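Local coordinates for protein beta-catenin homolog sys-1 (Caenorhabditis elegans, PDB 3C2G) that acts as a beta-catenin-type transcription coregulator in the Wnt signalling asymmetry pathway, binding the TCF transcription factor POP-1 directly to activate or repress target genes, at residues 367-372 and 432-437; 407-412 and 472-477. All coordinates share one frame; numbering follows the deposited sequence.

Contact 1 of 2, residues 367-372 and 432-437; sequences NAIFLL and CKFIEI
Phe-370 and Lys-433 meet at an angle, the aliphatic part of the lysine lying over one face of the phenyl ring. CD of Lys-433 sits 3.8 Å from the centroid of the Phe-370 ring, 24° off its normal and displaced toward CZ, a CH-pi contact. CG of Lys-433 stands beside the backbone N (chi1 -76°), and bends at the next three torsions curl the chain back, bringing NZ of Lys-433 to 2.9 Å from OE2 of Glu-436. This salt bridge uses the syn side of the carboxylate, 29° out of its plane. Swapping Lys-433 for an alanine would probably leave Glu-436 without its positive mate and that ring face of Phe-370 without its methylene cover.

Deeper in, Phe-434 presents its edge. Its CZ points at Leu-372 CB, 4.0 Å away and in the ring plane, while CE2 lies 3.9 Å from CG2 of Ile-369, the branch anti to the backbone N. Leu-405 and Ile-376 also touch Phe-434. Gln-430 OE1 accepts a hydrogen bond from Phe-370 N in the first turn of helix 368-377.

The loop between helices 425-432 and 437-448 is thus packed against that first turn in this armadillo domain. No hydrogen bond joins the segments; cohesion is apolar inside, and the salt bridge, wholly within 432-437 among partly exposed residues, probably steadies the lysine rather than the join itself.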
loop_
_atom_site.group_PDB
_atom_site.type_symbol
_atom_site.label_atom_id
_atom_site.label_comp_id
_atom_site.label_asym_id
_atom_site.label_seq_id
_atom_site.Cartn_x
_atom_site.Cartn_y
_atom_site.Cartn_z
ATOM N N ASN A 367 1.636 -24.436 10.738
ATOM C CA ASN A 367 3.015 -24.545 10.265
ATOM C C ASN A 367 3.603 -23.251 9.720
ATOM O O ASN A 367 4.462 -23.278 8.843
ATOM C CB ASN A 367 3.158 -25.670 9.218
ATOM C CG ASN A 367 3.445 -27.031 9.852
ATOM O OD1 ASN A 367 3.248 -27.232 11.058
ATOM N ND2 ASN A 367 3.921 -27.972 9.039
ATOM N N ALA A 368 3.149 -22.118 10.238
ATOM C CA ALA A 368 3.620 -20.832 9.739
ATOM C C ALA A 368 5.149 -20.750 9.733
ATOM O O ALA A 368 5.734 -20.270 8.769
ATOM C CB ALA A 368 3.020 -19.684 10.542
ATOM N N ILE A 369 5.793 -21.242 10.790
ATOM C CA ILE A 369 7.252 -21.142 10.890
ATOM C C ILE A 369 7.942 -21.965 9.811
ATOM O O ILE A 369 8.857 -21.480 9.142
ATOM C CB ILE A 369 7.791 -21.455 12.316
ATOM C CG1 ILE A 369 7.233 -20.438 13.311
ATOM C CG2 ILE A 369 9.314 -21.396 12.336
ATOM C CD1 ILE A 369 7.189 -20.900 14.753
ATOM N N PHE A 370 7.487 -23.193 9.612
ATOM C CA PHE A 370 7.978 -23.988 8.501
ATOM C C PHE A 370 7.868 -23.221 7.171
ATOM O O PHE A 370 8.793 -23.234 6.359
ATOM C CB PHE A 370 7.192 -25.293 8.404
ATOM C CG PHE A 370 8.047 -26.488 8.156
ATOM C CD1 PHE A 370 8.332 -27.376 9.196
ATOM C CD2 PHE A 370 8.585 -26.728 6.884
ATOM C CE1 PHE A 370 9.132 -28.492 8.980
ATOM C CE2 PHE A 370 9.393 -27.841 6.650
ATOM C CZ PHE A 370 9.665 -28.731 7.704
ATOM N N LEU A 371 6.736 -22.554 6.956
ATOM C CA LEU A 371 6.487 -21.860 5.709
ATOM C C LEU A 371 7.441 -20.706 5.481
ATOM O O LEU A 371 7.908 -20.507 4.353
ATOM C CB LEU A 371 5.036 -21.378 5.629
ATOM C CG LEU A 371 4.659 -20.601 4.364
ATOM C CD1 LEU A 371 4.819 -21.472 3.141
ATOM C CD2 LEU A 371 3.256 -20.083 4.470
ATOM N N LEU A 372 7.737 -19.952 6.539
ATOM C CA LEU A 372 8.768 -18.917 6.467
ATOM C C LEU A 372 10.092 -19.473 5.971
ATOM O O LEU A 372 10.776 -18.836 5.173
ATOM C CB LEU A 372 8.996 -18.265 7.825
ATOM C CG LEU A 372 7.789 -17.687 8.550
ATOM C CD1 LEU A 372 8.220 -17.208 9.923
ATOM C CD2 LEU A 372 7.136 -16.570 7.738
ATOM N N CYS A 432 13.980 -24.871 14.681
ATOM C CA CYS A 432 15.338 -25.417 14.548
ATOM C C CYS A 432 15.788 -25.547 13.104
ATOM O O CYS A 432 16.978 -25.626 12.819
ATOM C CB CYS A 432 15.454 -26.769 15.253
ATOM S SG CYS A 432 15.503 -26.628 17.052
ATOM N N LYS A 433 14.835 -25.580 12.189
ATOM C CA LYS A 433 15.159 -25.514 10.768
ATOM C C LYS A 433 16.011 -24.284 10.429
ATOM O O LYS A 433 16.834 -24.336 9.517
ATOM C CB LYS A 433 13.881 -25.506 9.937
ATOM C CG LYS A 433 13.210 -26.859 9.837
ATOM C CD LYS A 433 12.515 -27.011 8.489
ATOM C CE LYS A 433 13.479 -27.492 7.405
ATOM N NZ LYS A 433 13.818 -28.940 7.575
ATOM N N PHE A 434 15.828 -23.194 11.178
ATOM C CA PHE A 434 16.564 -21.959 10.924
ATOM C C PHE A 434 18.054 -21.995 11.260
ATOM O O PHE A 434 18.779 -21.068 10.885
ATOM C CB PHE A 434 15.869 -20.734 11.548
ATOM C CG PHE A 434 14.720 -20.213 10.721
ATOM C CD1 PHE A 434 14.928 -19.246 9.747
ATOM C CD2 PHE A 434 13.435 -20.714 10.894
ATOM C CE1 PHE A 434 13.856 -18.768 8.972
ATOM C CE2 PHE A 434 12.367 -20.243 10.123
ATOM C CZ PHE A 434 12.576 -19.266 9.165
ATOM N N ILE A 435 18.516 -23.055 11.929
ATOM C CA ILE A 435 19.949 -23.275 12.053
ATOM C C ILE A 435 20.508 -24.346 11.122
ATOM O O ILE A 435 21.689 -24.689 11.213
ATOM C CB ILE A 435 20.440 -23.491 13.527
ATOM C CG1 ILE A 435 19.594 -24.530 14.276
ATOM C CG2 ILE A 435 20.514 -22.157 14.278
ATOM C CD1 ILE A 435 20.018 -25.964 14.013
ATOM N N GLU A 436 19.693 -24.858 10.200
ATOM C CA GLU A 436 20.219 -25.737 9.148
ATOM C C GLU A 436 21.193 -24.956 8.278
ATOM O O GLU A 436 21.032 -23.751 8.108
ATOM C CB GLU A 436 19.098 -26.321 8.298
ATOM C CG GLU A 436 18.345 -27.482 8.944
ATOM C CD GLU A 436 17.214 -28.010 8.072
ATOM O OE1 GLU A 436 16.959 -27.430 6.991
ATOM O OE2 GLU A 436 16.578 -29.009 8.467
ATOM N N ILE A 437 22.197 -25.629 7.715
ATOM C CA ILE A 437 23.307 -24.910 7.070
ATOM C C ILE A 437 22.926 -24.135 5.814
ATOM O O ILE A 437 23.516 -23.099 5.527
ATOM C CB ILE A 437 24.530 -25.802 6.759
ATOM C CG1 ILE A 437 24.128 -27.006 5.915
ATOM C CG2 ILE A 437 25.221 -26.219 8.036
ATOM C CD1 ILE A 437 25.263 -27.532 5.095
#

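Contact 2 of 2, residues 407-412 and 472-477; sequences NFLMMW and LRTPFV
Thr-474 O is gripped by two donors, Val-477 N at 3.1 Å, which closes a type I beta turn, and NZ of Lys-479, which also reaches Val-477 O. The side chain of this buried threonine faces Leu-409 and crosses it at about a right angle: OG1 comes to 4.1 Å from Leu-409 CD2, but its hydrogen bond is with Leu-470 O in helix 457-472. With OG1 beside the backbone N (chi1 -64°), CG2 is left over the Phe-476 ring, 3.4 Å above its plane and toward the rim.

Phe-476 turns its edge to the other segment, CE2 lying 4.3 Å from Trp-412 CB. The indole of Trp-412 carries Phe-408 O and Met-411 CB over one face, both off-centre, and its side chain also packs on Val-431 and Glu-427 of helix 425-432. Beside it, Pro-475 CD rests 3.5 Å from Trp-412 O.

The last part of helix 388-409 and the residues after it, through Trp-412, are thereby joined to the turn that follows helix 457-472 in the armadillo domain. On the first segment, Asn-407 OD1 hydrogen-bonds the backbone of the bound peptide, and Met-410, a selenomethionine in this crystal, packs on one of its acidic side chains. Because no hydrogen bond crosses between the segments, the join rests on van der Waals contact, while Thr-474 OG1 and the Thr-474 and Val-477 carbonyls find partners within 470-479.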
loop_
_atom_site.group_PDB
_atom_site.type_symbol
_atom_site.label_atom_id
_atom_site.label_comp_id
_atom_site.label_asym_id
_atom_site.label_seq_id
_atom_site.Cartn_x
_atom_site.Cartn_y
_atom_site.Cartn_z
ATOM N N ASN A 407 8.818 -12.062 15.798
ATOM C CA ASN A 407 7.599 -11.953 16.608
ATOM C C ASN A 407 7.200 -13.257 17.297
ATOM O O ASN A 407 6.570 -13.223 18.345
ATOM C CB ASN A 407 6.440 -11.388 15.785
ATOM C CG ASN A 407 6.647 -9.925 15.414
ATOM O OD1 ASN A 407 7.412 -9.211 16.072
ATOM N ND2 ASN A 407 5.984 -9.477 14.345
ATOM N N PHE A 408 7.584 -14.397 16.722
ATOM C CA PHE A 408 7.398 -15.704 17.371
ATOM C C PHE A 408 8.403 -15.962 18.494
ATOM O O PHE A 408 8.027 -16.382 19.579
ATOM C CB PHE A 408 7.515 -16.855 16.368
ATOM C CG PHE A 408 6.355 -16.988 15.448
ATOM C CD1 PHE A 408 5.065 -17.076 15.937
ATOM C CD2 PHE A 408 6.556 -17.064 14.080
ATOM C CE1 PHE A 408 3.990 -17.203 15.076
ATOM C CE2 PHE A 408 5.486 -17.196 13.206
ATOM C CZ PHE A 408 4.199 -17.263 13.708
ATOM N N LEU A 409 9.684 -15.723 18.222
ATOM C CA LEU A 409 10.752 -16.163 19.122
ATOM C C LEU A 409 10.700 -15.513 20.507
ATOM O O LEU A 409 11.240 -16.055 21.459
ATOM C CB LEU A 409 12.132 -16.008 18.473
ATOM C CG LEU A 409 12.399 -16.858 17.224
ATOM C CD1 LEU A 409 13.669 -16.434 16.477
ATOM C CD2 LEU A 409 12.431 -18.342 17.548
HETATM N N MSE A 410 10.023 -14.376 20.610
HETATM C CA MSE A 410 9.824 -13.689 21.885
HETATM C C MSE A 410 9.226 -14.604 22.949
HETATM O O MSE A 410 9.726 -14.658 24.077
HETATM C CB MSE A 410 8.925 -12.470 21.688
HETATM C CG MSE A 410 9.365 -11.568 20.552
HETATM SE SE MSE A 410 10.646 -10.170 21.059
HETATM C CE MSE A 410 11.974 -11.171 22.106
HETATM N N MSE A 411 8.170 -15.327 22.571
HETATM C CA MSE A 411 7.496 -16.300 23.436
HETATM C C MSE A 411 8.438 -17.123 24.315
HETATM O O MSE A 411 8.166 -17.346 25.482
HETATM C CB MSE A 411 6.680 -17.280 22.589
HETATM C CG MSE A 411 5.485 -16.685 21.862
HETATM SE SE MSE A 411 4.734 -17.965 20.565
HETATM C CE MSE A 411 4.326 -19.467 21.774
ATOM N N TRP A 412 9.547 -17.569 23.739
ATOM C CA TRP A 412 10.327 -18.651 24.319
ATOM C C TRP A 412 11.638 -18.234 24.950
ATOM O O TRP A 412 12.381 -19.080 25.445
ATOM C CB TRP A 412 10.586 -19.714 23.261
ATOM C CG TRP A 412 9.342 -20.238 22.689
ATOM C CD1 TRP A 412 8.306 -20.792 23.370
ATOM C CD2 TRP A 412 8.974 -20.256 21.308
ATOM N NE1 TRP A 412 7.317 -21.160 22.504
ATOM C CE2 TRP A 412 7.699 -20.846 21.227
ATOM C CE3 TRP A 412 9.603 -19.835 20.128
ATOM C CZ2 TRP A 412 7.037 -21.032 20.016
ATOM C CZ3 TRP A 412 8.944 -20.023 18.925
ATOM C CH2 TRP A 412 7.672 -20.615 18.878
ATOM N N LEU A 472 19.757 -17.355 18.928
ATOM C CA LEU A 472 20.834 -17.795 19.806
ATOM C C LEU A 472 20.475 -17.642 21.276
ATOM O O LEU A 472 21.134 -18.217 22.120
ATOM C CB LEU A 472 22.152 -17.074 19.499
ATOM C CG LEU A 472 22.767 -17.216 18.103
ATOM C CD1 LEU A 472 23.963 -16.318 18.011
ATOM C CD2 LEU A 472 23.161 -18.642 17.735
ATOM N N ARG A 473 19.426 -16.891 21.582
ATOM C CA ARG A 473 18.975 -16.741 22.963
ATOM C C ARG A 473 17.831 -17.691 23.277
ATOM O O ARG A 473 17.286 -17.680 24.378
ATOM C CB ARG A 473 18.548 -15.308 23.234
ATOM C CG ARG A 473 19.703 -14.372 23.486
ATOM C CD ARG A 473 19.261 -12.928 23.415
ATOM N NE ARG A 473 18.430 -12.557 24.554
ATOM C CZ ARG A 473 17.618 -11.501 24.584
ATOM N NH1 ARG A 473 17.519 -10.697 23.523
ATOM N NH2 ARG A 473 16.900 -11.251 25.683
ATOM N N THR A 474 17.469 -18.510 22.297
ATOM C CA THR A 474 16.392 -19.481 22.436
ATOM C C THR A 474 16.987 -20.792 22.952
ATOM O O THR A 474 17.804 -21.407 22.273
ATOM C CB THR A 474 15.690 -19.692 21.080
ATOM O OG1 THR A 474 15.061 -18.471 20.689
ATOM C CG2 THR A 474 14.655 -20.756 21.168
ATOM N N PRO A 475 16.572 -21.217 24.152
ATOM C CA PRO A 475 17.164 -22.335 24.908
ATOM C C PRO A 475 17.272 -23.650 24.131
ATOM O O PRO A 475 18.320 -24.288 24.168
ATOM C CB PRO A 475 16.205 -22.501 26.095
ATOM C CG PRO A 475 15.610 -21.152 26.282
ATOM C CD PRO A 475 15.443 -20.609 24.880
ATOM N N PHE A 476 16.213 -24.050 23.431
ATOM C CA PHE A 476 16.231 -25.325 22.710
ATOM C C PHE A 476 16.966 -25.292 21.373
ATOM O O PHE A 476 17.109 -26.326 20.730
ATOM C CB PHE A 476 14.815 -25.841 22.484
ATOM C CG PHE A 476 13.983 -24.958 21.607
ATOM C CD1 PHE A 476 14.051 -25.070 20.221
ATOM C CD2 PHE A 476 13.122 -24.017 22.167
ATOM C CE1 PHE A 476 13.273 -24.246 19.411
ATOM C CE2 PHE A 476 12.338 -23.203 21.356
ATOM C CZ PHE A 476 12.411 -23.317 19.983
ATOM N N VAL A 477 17.421 -24.122 20.936
ATOM C CA VAL A 477 18.125 -24.066 19.666
ATOM C C VAL A 477 19.580 -24.513 19.844
ATOM O O VAL A 477 20.319 -23.897 20.608
ATOM C CB VAL A 477 18.027 -22.665 18.993
ATOM C CG1 VAL A 477 18.984 -22.560 17.824
ATOM C CG2 VAL A 477 16.611 -22.409 18.520
#

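Followed from the N terminus, the chain enters contact 1 at 367-372, where helix 368-377 starts, and passes along helix 388-409 to the first half of contact 2 at 407-412. Helix 425-432 then leads to 432-437, closing the first loop over 59 intervening residues, and helix 457-472 leads to 472-477, closing the second over as many. The halves alternate, so the loops cross instead of nesting. With centres about 13 Å apart, the contacts touch directly: Ile-369 CG1 lies 3.5 Å from Phe-408 CD2, and Cys-432 SG 3.8 Å from Phe-476 CD1. Contact 1 ties the start of helix 368-377 to the loop after helix 425-432, contact 2 the last part of helix 388-409 to the loop after helix 457-472.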